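Local coordinates for protein EvdO1 (Micromonospora carbonacea, PDB 4XBZ) that probably catalyses an oxidative cyclization in orthosomycin biosynthesis as a metal-dependent oxygenase of the phytanoyl-CoA dioxygenase family, at residues A[280-286]-A[315-321]; A[119-125]-A[288-292]; A[136-140]-A[304-309]. One frame throughout, in Å; residues are numbered along the deposited sequence.

Contact 1: A[280-286]-A[315-321]; sequences LKQQVLR and WVDRPEI
Arg286 lays its guanidinium flat on the indole of Trp315, with the two planes 3° apart. The stack sits over the pyrrole side of the ring. Arg286 CZ is 3.8 Å from the centroid of the Trp315 five-membered ring, and Arg286 NE is 3.4 Å from Trp315 CE2. Arg286 CD adds a CH-pi contact, 3.5 Å from the centroid of the Trp315 five-membered ring. A bend in the Arg286 chain at chi3 (89°) brings CD and the guanidinium over the same face. Arg286 NH1 and Trp315 NE1 are both donors, so their closeness is stacking and not a hydrogen bond.

Gln282 comes to the edge of the indole instead. Gln282 CD is 3.9 Å from Trp315 CE3, and its amide is steeply turned against the ring plane. Gln282 NE2 donates to Leu312 O, and Gln282 OE1 accepts from His314 N; together they fix the rotation of the amide.

Gln283 works further along the loop. Its extended chain passes Trp315 CB and reaches the backbone of Ile321. Ile321 N donates to Gln283 OE1 at 3.3 Å, with an N-H...O angle of 154°. The donor stands well above the carbonyl plane. A water donates to Trp315 O at 2.7 Å and, weakly, to Gln283 OE1.

Ile321 then closes onto the helix with its methyls. Ile321 CG2 packs on Leu280 CD2 at 3.9 Å, and Ile321 CD1 meets Val284 CG2. Phe326 touches both Val284 and Ile321. Arg286 is exposed and Trp315 partly so, while Gln282, Gln283, Leu280 and Val284 are buried.

Gln282 and Leu285 also reach strand 139-147. This is a planar Arg-Trp cation-pi stack that joins the irregular chain after helix 275-293 back to that helix, in a protein of the double-stranded beta-helix fold.

Contact 2: A[119-125]-A[288-292]; sequences AMLAGHP and CIQMR
The guanidinium of Arg292 has His124 CA over one face, offset toward the rim, and Met120 O and the Leu121 backbone at its edge. The imidazole leans over obliquely, its plane 42° from the guanidinium, with His124 CD2 3.3 Å from Arg292 NH2. At the edge, Arg292 NH1 donates to Met120 O at 2.8 Å, with an N-H...O angle of 159°. Gly123 N bonds the same oxygen from the opposite face of its carbonyl plane.

Arg292 runs fully extended from CG to NE, with CG anti to the backbone N (chi1 180°). That length carries its charge alongside Met120 O and Gly123 O to His124 and Pro125. Pro125 CD comes to 3.5 Å from Arg292 NE. Glu68 and Glu301 form salt bridges to NH2 and NE, and Phe298 adds a cation-pi contact. Replacing Arg292 by an alanine is likely to leave Glu68 and Glu301 without their positive partner and Met120 O with one donor fewer.

The type I beta turn Leu121 to His124 links the helices 116-121 and 125-134, and helix 275-293 packs against it. His124 is the N-cap of the second helix; its ND1 accepts from Leu126 N. Gly123 lets the backbones come close, since a side chain there would clash with Cys288 O and Ile289 N.

Apolar contacts with sulfur atoms or S-methyl groups flank this site. Met291 CE is 3.7 Å from Met120 CG and also touches Ala119 CB. Cys288 SG lies 4.0 Å from Ala122 CB. Met120 SD rests 3.6 Å from Met291 O.

Contact 3: A[136-140]-A[304-309]; sequences GPNLI and FDYQPA
Asn138 OD1 accepts a hydrogen bond from Ala309 N at 2.8 Å, with an N-H...O angle of 155°. The donor is tilted 21° from the carbonyl plane. Pro308 CB packs beside the same oxygen. Tyr306 OH reaches Leu139 O at 2.8 Å, though that bond is weak. With CG anti to the backbone N (chi1 -176°), the Tyr306 ring extends across to the start of the strand. Ile140 CG2 touches Tyr306 OH at 3.5 Å. Leu139 and Phe304 approach from opposite directions, Leu139 CD2 lying 4.0 Å from Phe304 CZ.

A water donates to Pro137 O at 3.0 Å and accepts from Gln307 N. Pro308 CA adds a CA-H...O contact to the same Pro137 oxygen.

A second shell sets these groups. Pro308 CD covers one face of the Tyr306 ring. Asn138 ND2 bonds to Glu265 OE1, which fixes the amide so that OD1 points at Ala309. Arg313 holds Gln307 OE1 and Pro308 O, while Gln307 NE2 bonds to Asp305.

The type I turn Gly136 to Leu139 leads from helix 125-134 into strand 139-147. That strand belongs to the larger sheet of the double-stranded beta-helix fold, where Ile140 pairs with Arg262. Helix 275-293 backs Phe304 and Tyr306, Leu128 and Arg129 of helix 125-134 touch Phe304, and Tyr202 of the second subunit packs on Asn138 and Ala309.

Overall arrangement
The three contacts form one continuous patch, each centre about 14 Å from the other two. Contacts 1 and 2 share helix 275-293 and meet where Leu285 CD1 lies 4.0 Å from Ala122 O. Contact 3 joins both. Gln282 NE2 probably bonds Tyr306 OH at 3.2 Å, and Ile289 CD1 packs on Phe304 CD2 at 3.6 Å. Contacts 2 and 3 join the region 119-140 to the C-terminal part of the chain, and contact 1 folds that part back on helix 275-293. The nickel ion is bound by His160, Asp162 and His244. The three contacts contribute no ligand to this site; they join helix 275-293 and the chain after it to the rest of the fold.

Contact 1: A[280-286]-A[315-321]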
loop_
_atom_site.group_PDB
_atom_site.type_symbol
_atom_site.label_atom_id
_atom_site.label_comp_id
_atom_site.label_asym_id
_atom_site.label_seq_id
_atom_site.Cartn_x
_atom_site.Cartn_y
_atom_site.Cartn_z
ATOM N N LEU A 280 -2.678 -19.405 11.121
ATOM C CA LEU A 280 -3.730 -20.283 10.620
ATOM C C LEU A 280 -4.258 -19.786 9.269
ATOM O O LEU A 280 -4.457 -20.580 8.336
ATOM C CB LEU A 280 -4.862 -20.406 11.649
ATOM C CG LEU A 280 -4.376 -20.972 12.993
ATOM C CD1 LEU A 280 -5.415 -20.846 14.109
ATOM C CD2 LEU A 280 -3.924 -22.411 12.834
ATOM N N LYS A 281 -4.464 -18.475 9.146
ATOM C CA LYS A 281 -4.966 -17.941 7.888
ATOM C C LYS A 281 -3.908 -18.005 6.794
ATOM O O LYS A 281 -4.244 -18.170 5.620
ATOM C CB LYS A 281 -5.485 -16.513 8.066
ATOM C CG LYS A 281 -6.639 -16.420 9.041
ATOM C CD LYS A 281 -7.669 -17.558 8.833
ATOM C CE LYS A 281 -8.353 -17.508 7.446
ATOM N NZ LYS A 281 -9.498 -16.539 7.369
ATOM N N GLN A 282 -2.634 -17.907 7.172
ATOM C CA GLN A 282 -1.558 -18.131 6.214
ATOM C C GLN A 282 -1.643 -19.550 5.656
ATOM O O GLN A 282 -1.422 -19.776 4.463
ATOM C CB GLN A 282 -0.186 -17.889 6.859
ATOM C CG GLN A 282 0.153 -16.412 7.049
ATOM C CD GLN A 282 1.447 -16.192 7.817
ATOM O OE1 GLN A 282 1.742 -16.894 8.783
ATOM N NE2 GLN A 282 2.215 -15.208 7.398
ATOM N N GLN A 283 -1.957 -20.498 6.533
ATOM C CA GLN A 283 -2.129 -21.890 6.137
ATOM C C GLN A 283 -3.339 -22.034 5.207
ATOM O O GLN A 283 -3.288 -22.783 4.225
ATOM C CB GLN A 283 -2.305 -22.801 7.356
ATOM C CG GLN A 283 -1.062 -23.042 8.229
ATOM C CD GLN A 283 -1.236 -24.293 9.085
ATOM O OE1 GLN A 283 -1.381 -25.394 8.555
ATOM N NE2 GLN A 283 -1.269 -24.123 10.399
ATOM N N VAL A 284 -4.421 -21.327 5.531
ATOM C CA VAL A 284 -5.583 -21.250 4.643
ATOM C C VAL A 284 -5.159 -20.726 3.251
ATOM O O VAL A 284 -5.474 -21.342 2.224
ATOM C CB VAL A 284 -6.686 -20.333 5.224
ATOM C CG1 VAL A 284 -7.814 -20.130 4.211
ATOM C CG2 VAL A 284 -7.208 -20.884 6.528
ATOM N N LEU A 285 -4.417 -19.618 3.226
ATOM C CA LEU A 285 -3.981 -19.018 1.962
ATOM C C LEU A 285 -3.149 -19.997 1.131
ATOM O O LEU A 285 -3.365 -20.158 -0.083
ATOM C CB LEU A 285 -3.172 -17.744 2.213
ATOM C CG LEU A 285 -2.821 -16.941 0.956
ATOM C CD1 LEU A 285 -4.087 -16.488 0.278
ATOM C CD2 LEU A 285 -1.930 -15.729 1.256
ATOM N N ARG A 286 -2.191 -20.642 1.786
ATOM C CA ARG A 286 -1.296 -21.558 1.090
ATOM C C ARG A 286 -2.060 -22.800 0.644
ATOM O O ARG A 286 -1.784 -23.363 -0.413
ATOM C CB ARG A 286 -0.103 -21.938 1.980
ATOM C CG ARG A 286 0.733 -20.744 2.409
ATOM C CD ARG A 286 1.866 -21.141 3.322
ATOM N NE ARG A 286 3.048 -21.487 2.552
ATOM C CZ ARG A 286 3.588 -22.696 2.528
ATOM N NH1 ARG A 286 3.053 -23.674 3.249
ATOM N NH2 ARG A 286 4.666 -22.923 1.789
ATOM N N TRP A 315 3.081 -20.167 9.553
ATOM C CA TRP A 315 2.267 -21.268 9.070
ATOM C C TRP A 315 2.881 -22.626 9.362
ATOM O O TRP A 315 2.494 -23.630 8.769
ATOM C CB TRP A 315 2.023 -21.128 7.576
ATOM C CG TRP A 315 3.257 -21.220 6.705
ATOM C CD1 TRP A 315 3.987 -22.342 6.425
ATOM C CD2 TRP A 315 3.859 -20.156 5.956
ATOM N NE1 TRP A 315 5.012 -22.036 5.568
ATOM C CE2 TRP A 315 4.955 -20.701 5.262
ATOM C CE3 TRP A 315 3.577 -18.795 5.807
ATOM C CZ2 TRP A 315 5.771 -19.933 4.434
ATOM C CZ3 TRP A 315 4.382 -18.040 4.989
ATOM C CH2 TRP A 315 5.471 -18.608 4.312
ATOM N N VAL A 316 3.846 -22.655 10.267
ATOM C CA VAL A 316 4.366 -23.918 10.756
ATOM C C VAL A 316 4.203 -23.970 12.273
ATOM O O VAL A 316 4.492 -24.986 12.895
ATOM C CB VAL A 316 5.852 -24.116 10.363
ATOM C CG1 VAL A 316 6.030 -23.946 8.851
ATOM C CG2 VAL A 316 6.746 -23.148 11.134
ATOM N N ASP A 317 3.728 -22.867 12.853
ATOM C CA ASP A 317 3.573 -22.730 14.308
ATOM C C ASP A 317 2.549 -23.686 14.896
ATOM O O ASP A 317 2.589 -24.000 16.087
ATOM C CB ASP A 317 3.158 -21.309 14.682
ATOM C CG ASP A 317 4.277 -20.310 14.522
ATOM O OD1 ASP A 317 5.275 -20.628 13.833
ATOM O OD2 ASP A 317 4.145 -19.199 15.084
ATOM N N ARG A 318 1.608 -24.108 14.065
ATOM C CA ARG A 318 0.550 -25.004 14.498
ATOM C C ARG A 318 0.590 -26.231 13.593
ATOM O O ARG A 318 1.160 -26.175 12.495
ATOM C CB ARG A 318 -0.827 -24.305 14.448
ATOM C CG ARG A 318 -1.349 -23.772 15.802
ATOM C CD ARG A 318 -0.327 -22.879 16.497
ATOM N NE ARG A 318 -0.768 -22.372 17.799
ATOM C CZ ARG A 318 0.048 -21.818 18.702
ATOM N NH1 ARG A 318 1.354 -21.709 18.456
ATOM N NH2 ARG A 318 -0.436 -21.377 19.857
ATOM N N PRO A 319 0.015 -27.353 14.061
ATOM C CA PRO A 319 -0.117 -28.554 13.225
ATOM C C PRO A 319 -1.013 -28.308 12.011
ATOM O O PRO A 319 -1.815 -27.373 12.036
ATOM C CB PRO A 319 -0.740 -29.577 14.181
ATOM C CG PRO A 319 -1.335 -28.759 15.301
ATOM C CD PRO A 319 -0.433 -27.591 15.446
ATOM N N GLU A 320 -0.857 -29.126 10.969
ATOM C CA GLU A 320 -1.623 -28.988 9.730
ATOM C C GLU A 320 -3.107 -28.725 9.979
ATOM O O GLU A 320 -3.777 -29.488 10.683
ATOM C CB GLU A 320 -1.479 -30.246 8.867
ATOM C CG GLU A 320 -0.066 -30.552 8.417
ATOM C CD GLU A 320 0.539 -29.437 7.603
ATOM O OE1 GLU A 320 -0.037 -29.086 6.549
ATOM O OE2 GLU A 320 1.592 -28.907 8.021
ATOM N N ILE A 321 -3.616 -27.638 9.408
ATOM C CA ILE A 321 -5.023 -27.315 9.573
ATOM C C ILE A 321 -5.859 -28.379 8.863
ATOM O O ILE A 321 -5.472 -28.888 7.801
ATOM C CB ILE A 321 -5.372 -25.901 9.032
ATOM C CG1 ILE A 321 -5.032 -25.784 7.541
ATOM C CG2 ILE A 321 -4.662 -24.821 9.847
ATOM C CD1 ILE A 321 -5.530 -24.500 6.897
HETATM O O HOH W 1 1.681 -25.523 6.977
#

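Contact 2: A[119-125]-A[288-292]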
loop_
_atom_site.group_PDB
_atom_site.type_symbol
_atom_site.label_atom_id
_atom_site.label_comp_id
_atom_site.label_asym_id
_atom_site.label_seq_id
_atom_site.Cartn_x
_atom_site.Cartn_y
_atom_site.Cartn_z
ATOM N N ALA A 119 -12.947 -21.699 -2.366
ATOM C CA ALA A 119 -11.601 -21.819 -1.808
ATOM C C ALA A 119 -10.532 -21.585 -2.881
ATOM O O ALA A 119 -9.570 -20.848 -2.671
ATOM C CB ALA A 119 -11.411 -23.181 -1.160
ATOM N N MET A 120 -10.713 -22.200 -4.042
ATOM C CA MET A 120 -9.800 -21.993 -5.159
ATOM C C MET A 120 -9.838 -20.540 -5.654
ATOM O O MET A 120 -8.814 -19.982 -6.075
ATOM C CB MET A 120 -10.129 -22.966 -6.300
ATOM C CG MET A 120 -9.941 -24.455 -5.917
ATOM S SD MET A 120 -9.724 -25.608 -7.305
ATOM C CE MET A 120 -11.294 -25.430 -8.163
ATOM N N LEU A 121 -11.021 -19.931 -5.601
ATOM C CA LEU A 121 -11.160 -18.511 -5.918
ATOM C C LEU A 121 -10.294 -17.707 -4.947
ATOM O O LEU A 121 -9.682 -16.706 -5.322
ATOM C CB LEU A 121 -12.629 -18.066 -5.843
ATOM C CG LEU A 121 -12.943 -16.566 -6.025
ATOM C CD1 LEU A 121 -12.458 -16.045 -7.377
ATOM C CD2 LEU A 121 -14.442 -16.296 -5.851
ATOM N N ALA A 122 -10.216 -18.178 -3.705
ATOM C CA ALA A 122 -9.459 -17.484 -2.681
ATOM C C ALA A 122 -7.955 -17.588 -2.920
ATOM O O ALA A 122 -7.185 -16.897 -2.269
ATOM C CB ALA A 122 -9.830 -18.012 -1.286
ATOM N N GLY A 123 -7.540 -18.431 -3.861
ATOM C CA GLY A 123 -6.139 -18.504 -4.255
ATOM C C GLY A 123 -5.854 -17.936 -5.635
ATOM O O GLY A 123 -4.773 -18.133 -6.185
ATOM N N HIS A 124 -6.842 -17.243 -6.201
ATOM C CA HIS A 124 -6.747 -16.658 -7.543
ATOM C C HIS A 124 -5.571 -15.691 -7.647
ATOM O O HIS A 124 -5.562 -14.652 -6.983
ATOM C CB HIS A 124 -8.059 -15.945 -7.893
ATOM C CG HIS A 124 -8.185 -15.541 -9.333
ATOM N ND1 HIS A 124 -7.235 -14.780 -9.986
ATOM C CD2 HIS A 124 -9.170 -15.766 -10.237
ATOM C CE1 HIS A 124 -7.624 -14.563 -11.230
ATOM N NE2 HIS A 124 -8.796 -15.148 -11.408
ATOM N N PRO A 125 -4.592 -16.018 -8.512
ATOM C CA PRO A 125 -3.292 -15.342 -8.599
ATOM C C PRO A 125 -3.372 -13.882 -9.063
ATOM O O PRO A 125 -2.511 -13.101 -8.658
ATOM C CB PRO A 125 -2.525 -16.196 -9.613
ATOM C CG PRO A 125 -3.598 -16.799 -10.476
ATOM C CD PRO A 125 -4.755 -17.040 -9.565
ATOM N N CYS A 288 -5.255 -22.821 -0.215
ATOM C CA CYS A 288 -6.101 -22.456 -1.350
ATOM C C CYS A 288 -5.278 -22.291 -2.620
ATOM O O CYS A 288 -5.723 -22.660 -3.715
ATOM C CB CYS A 288 -6.889 -21.171 -1.070
ATOM S SG CYS A 288 -8.098 -21.284 0.276
ATOM N N ILE A 289 -4.077 -21.741 -2.474
ATOM C CA ILE A 289 -3.227 -21.524 -3.629
ATOM C C ILE A 289 -2.866 -22.872 -4.225
ATOM O O ILE A 289 -2.883 -23.041 -5.446
ATOM C CB ILE A 289 -1.948 -20.727 -3.280
ATOM C CG1 ILE A 289 -2.298 -19.270 -2.971
ATOM C CG2 ILE A 289 -0.969 -20.755 -4.444
ATOM C CD1 ILE A 289 -1.147 -18.443 -2.463
ATOM N N GLN A 290 -2.579 -23.839 -3.362
ATOM C CA GLN A 290 -2.140 -25.155 -3.814
ATOM C C GLN A 290 -3.235 -25.938 -4.550
ATOM O O GLN A 290 -2.989 -26.477 -5.628
ATOM C CB GLN A 290 -1.621 -25.979 -2.634
ATOM C CG GLN A 290 -0.591 -27.024 -3.036
ATOM C CD GLN A 290 0.048 -27.698 -1.836
ATOM O OE1 GLN A 290 -0.614 -28.426 -1.091
ATOM N NE2 GLN A 290 1.338 -27.440 -1.628
ATOM N N MET A 291 -4.441 -26.013 -3.992
ATOM C CA MET A 291 -5.478 -26.749 -4.701
ATOM C C MET A 291 -5.883 -26.038 -6.001
ATOM O O MET A 291 -6.358 -26.686 -6.932
ATOM C CB MET A 291 -6.700 -27.001 -3.816
ATOM C CG MET A 291 -7.100 -25.882 -2.882
ATOM S SD MET A 291 -8.397 -26.436 -1.742
ATOM C CE MET A 291 -9.781 -26.525 -2.862
ATOM N N ARG A 292 -5.674 -24.726 -6.091
ATOM C CA ARG A 292 -5.974 -24.055 -7.349
ATOM C C ARG A 292 -4.915 -24.450 -8.388
ATOM O O ARG A 292 -5.201 -24.539 -9.589
ATOM C CB ARG A 292 -6.049 -22.535 -7.176
ATOM C CG ARG A 292 -6.350 -21.817 -8.478
ATOM C CD ARG A 292 -6.431 -20.311 -8.365
ATOM N NE ARG A 292 -6.905 -19.745 -9.623
ATOM C CZ ARG A 292 -8.158 -19.346 -9.835
ATOM N NH1 ARG A 292 -9.056 -19.406 -8.855
ATOM N NH2 ARG A 292 -8.509 -18.862 -11.016
#

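Contact 3: A[136-140]-A[304-309]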
loop_
_atom_site.group_PDB
_atom_site.type_symbol
_atom_site.label_atom_id
_atom_site.label_comp_id
_atom_site.label_asym_id
_atom_site.label_seq_id
_atom_site.Cartn_x
_atom_site.Cartn_y
_atom_site.Cartn_z
ATOM N N GLY A 136 0.281 -5.262 0.616
ATOM C CA GLY A 136 1.650 -5.616 0.945
ATOM C C GLY A 136 1.932 -7.118 0.932
ATOM O O GLY A 136 1.008 -7.943 0.855
ATOM N N PRO A 137 3.225 -7.476 1.003
ATOM C CA PRO A 137 3.751 -8.846 0.935
ATOM C C PRO A 137 3.352 -9.729 2.131
ATOM O O PRO A 137 3.437 -10.947 2.011
ATOM C CB PRO A 137 5.269 -8.626 0.899
ATOM C CG PRO A 137 5.469 -7.319 1.633
ATOM C CD PRO A 137 4.304 -6.485 1.176
ATOM N N ASN A 138 2.918 -9.143 3.243
ATOM C CA ASN A 138 2.509 -9.950 4.402
ATOM C C ASN A 138 0.999 -10.058 4.527
ATOM O O ASN A 138 0.473 -10.236 5.633
ATOM C CB ASN A 138 3.060 -9.370 5.715
ATOM C CG ASN A 138 4.534 -9.008 5.631
ATOM O OD1 ASN A 138 5.344 -9.767 5.105
ATOM N ND2 ASN A 138 4.884 -7.834 6.150
ATOM N N LEU A 139 0.302 -9.922 3.404
ATOM C CA LEU A 139 -1.154 -10.000 3.401
ATOM C C LEU A 139 -1.658 -11.325 3.991
ATOM O O LEU A 139 -1.090 -12.391 3.762
ATOM C CB LEU A 139 -1.703 -9.833 1.982
ATOM C CG LEU A 139 -1.536 -11.020 1.039
ATOM C CD1 LEU A 139 -2.919 -11.560 0.619
ATOM C CD2 LEU A 139 -0.727 -10.614 -0.169
ATOM N N ILE A 140 -2.724 -11.248 4.766
ATOM C CA ILE A 140 -3.444 -12.456 5.125
ATOM C C ILE A 140 -4.931 -12.263 4.841
ATOM O O ILE A 140 -5.435 -11.141 4.907
ATOM C CB ILE A 140 -3.228 -12.845 6.597
ATOM C CG1 ILE A 140 -3.674 -11.725 7.537
ATOM C CG2 ILE A 140 -1.769 -13.211 6.851
ATOM C CD1 ILE A 140 -4.200 -12.248 8.882
ATOM N N PHE A 304 0.195 -17.617 -7.497
ATOM C CA PHE A 304 0.722 -16.620 -6.568
ATOM C C PHE A 304 1.824 -17.181 -5.656
ATOM O O PHE A 304 1.670 -18.240 -5.032
ATOM C CB PHE A 304 -0.404 -16.023 -5.718
ATOM C CG PHE A 304 0.063 -14.960 -4.753
ATOM C CD1 PHE A 304 0.652 -13.789 -5.216
ATOM C CD2 PHE A 304 -0.094 -15.126 -3.387
ATOM C CE1 PHE A 304 1.083 -12.815 -4.339
ATOM C CE2 PHE A 304 0.332 -14.147 -2.507
ATOM C CZ PHE A 304 0.917 -12.994 -2.982
ATOM N N ASP A 305 2.931 -16.445 -5.598
ATOM C CA ASP A 305 4.089 -16.779 -4.772
ATOM C C ASP A 305 4.046 -15.981 -3.468
ATOM O O ASP A 305 4.507 -14.833 -3.419
ATOM C CB ASP A 305 5.391 -16.486 -5.545
ATOM C CG ASP A 305 6.646 -16.977 -4.815
ATOM O OD1 ASP A 305 6.552 -17.907 -3.985
ATOM O OD2 ASP A 305 7.742 -16.436 -5.078
ATOM N N TYR A 306 3.495 -16.588 -2.415
ATOM C CA TYR A 306 3.305 -15.902 -1.128
ATOM C C TYR A 306 4.601 -15.864 -0.293
ATOM O O TYR A 306 5.067 -16.885 0.202
ATOM C CB TYR A 306 2.182 -16.573 -0.341
ATOM C CG TYR A 306 1.823 -15.905 0.972
ATOM C CD1 TYR A 306 1.577 -14.534 1.058
ATOM C CD2 TYR A 306 1.700 -16.659 2.125
ATOM C CE1 TYR A 306 1.231 -13.940 2.291
ATOM C CE2 TYR A 306 1.359 -16.093 3.338
ATOM C CZ TYR A 306 1.122 -14.746 3.434
ATOM O OH TYR A 306 0.779 -14.237 4.681
ATOM N N GLN A 307 5.162 -14.674 -0.129
ATOM C CA GLN A 307 6.483 -14.521 0.490
ATOM C C GLN A 307 6.523 -13.360 1.479
ATOM O O GLN A 307 7.019 -12.292 1.166
ATOM C CB GLN A 307 7.565 -14.310 -0.586
ATOM C CG GLN A 307 7.772 -15.501 -1.538
ATOM C CD GLN A 307 8.310 -16.749 -0.832
ATOM O OE1 GLN A 307 8.931 -16.659 0.232
ATOM N NE2 GLN A 307 8.059 -17.919 -1.419
ATOM N N PRO A 308 5.980 -13.557 2.679
ATOM C CA PRO A 308 6.057 -12.453 3.636
ATOM C C PRO A 308 7.424 -12.369 4.292
ATOM O O PRO A 308 8.220 -13.278 4.105
ATOM C CB PRO A 308 4.976 -12.804 4.658
ATOM C CG PRO A 308 4.788 -14.243 4.531
ATOM C CD PRO A 308 5.065 -14.614 3.120
ATOM N N ALA A 309 7.695 -11.299 5.030
ATOM C CA ALA A 309 8.932 -11.211 5.806
ATOM C C ALA A 309 9.062 -12.424 6.728
ATOM O O ALA A 309 8.051 -12.921 7.223
ATOM C CB ALA A 309 8.971 -9.934 6.607
HETATM O O HOH W 2 3.981 -12.151 -0.667
#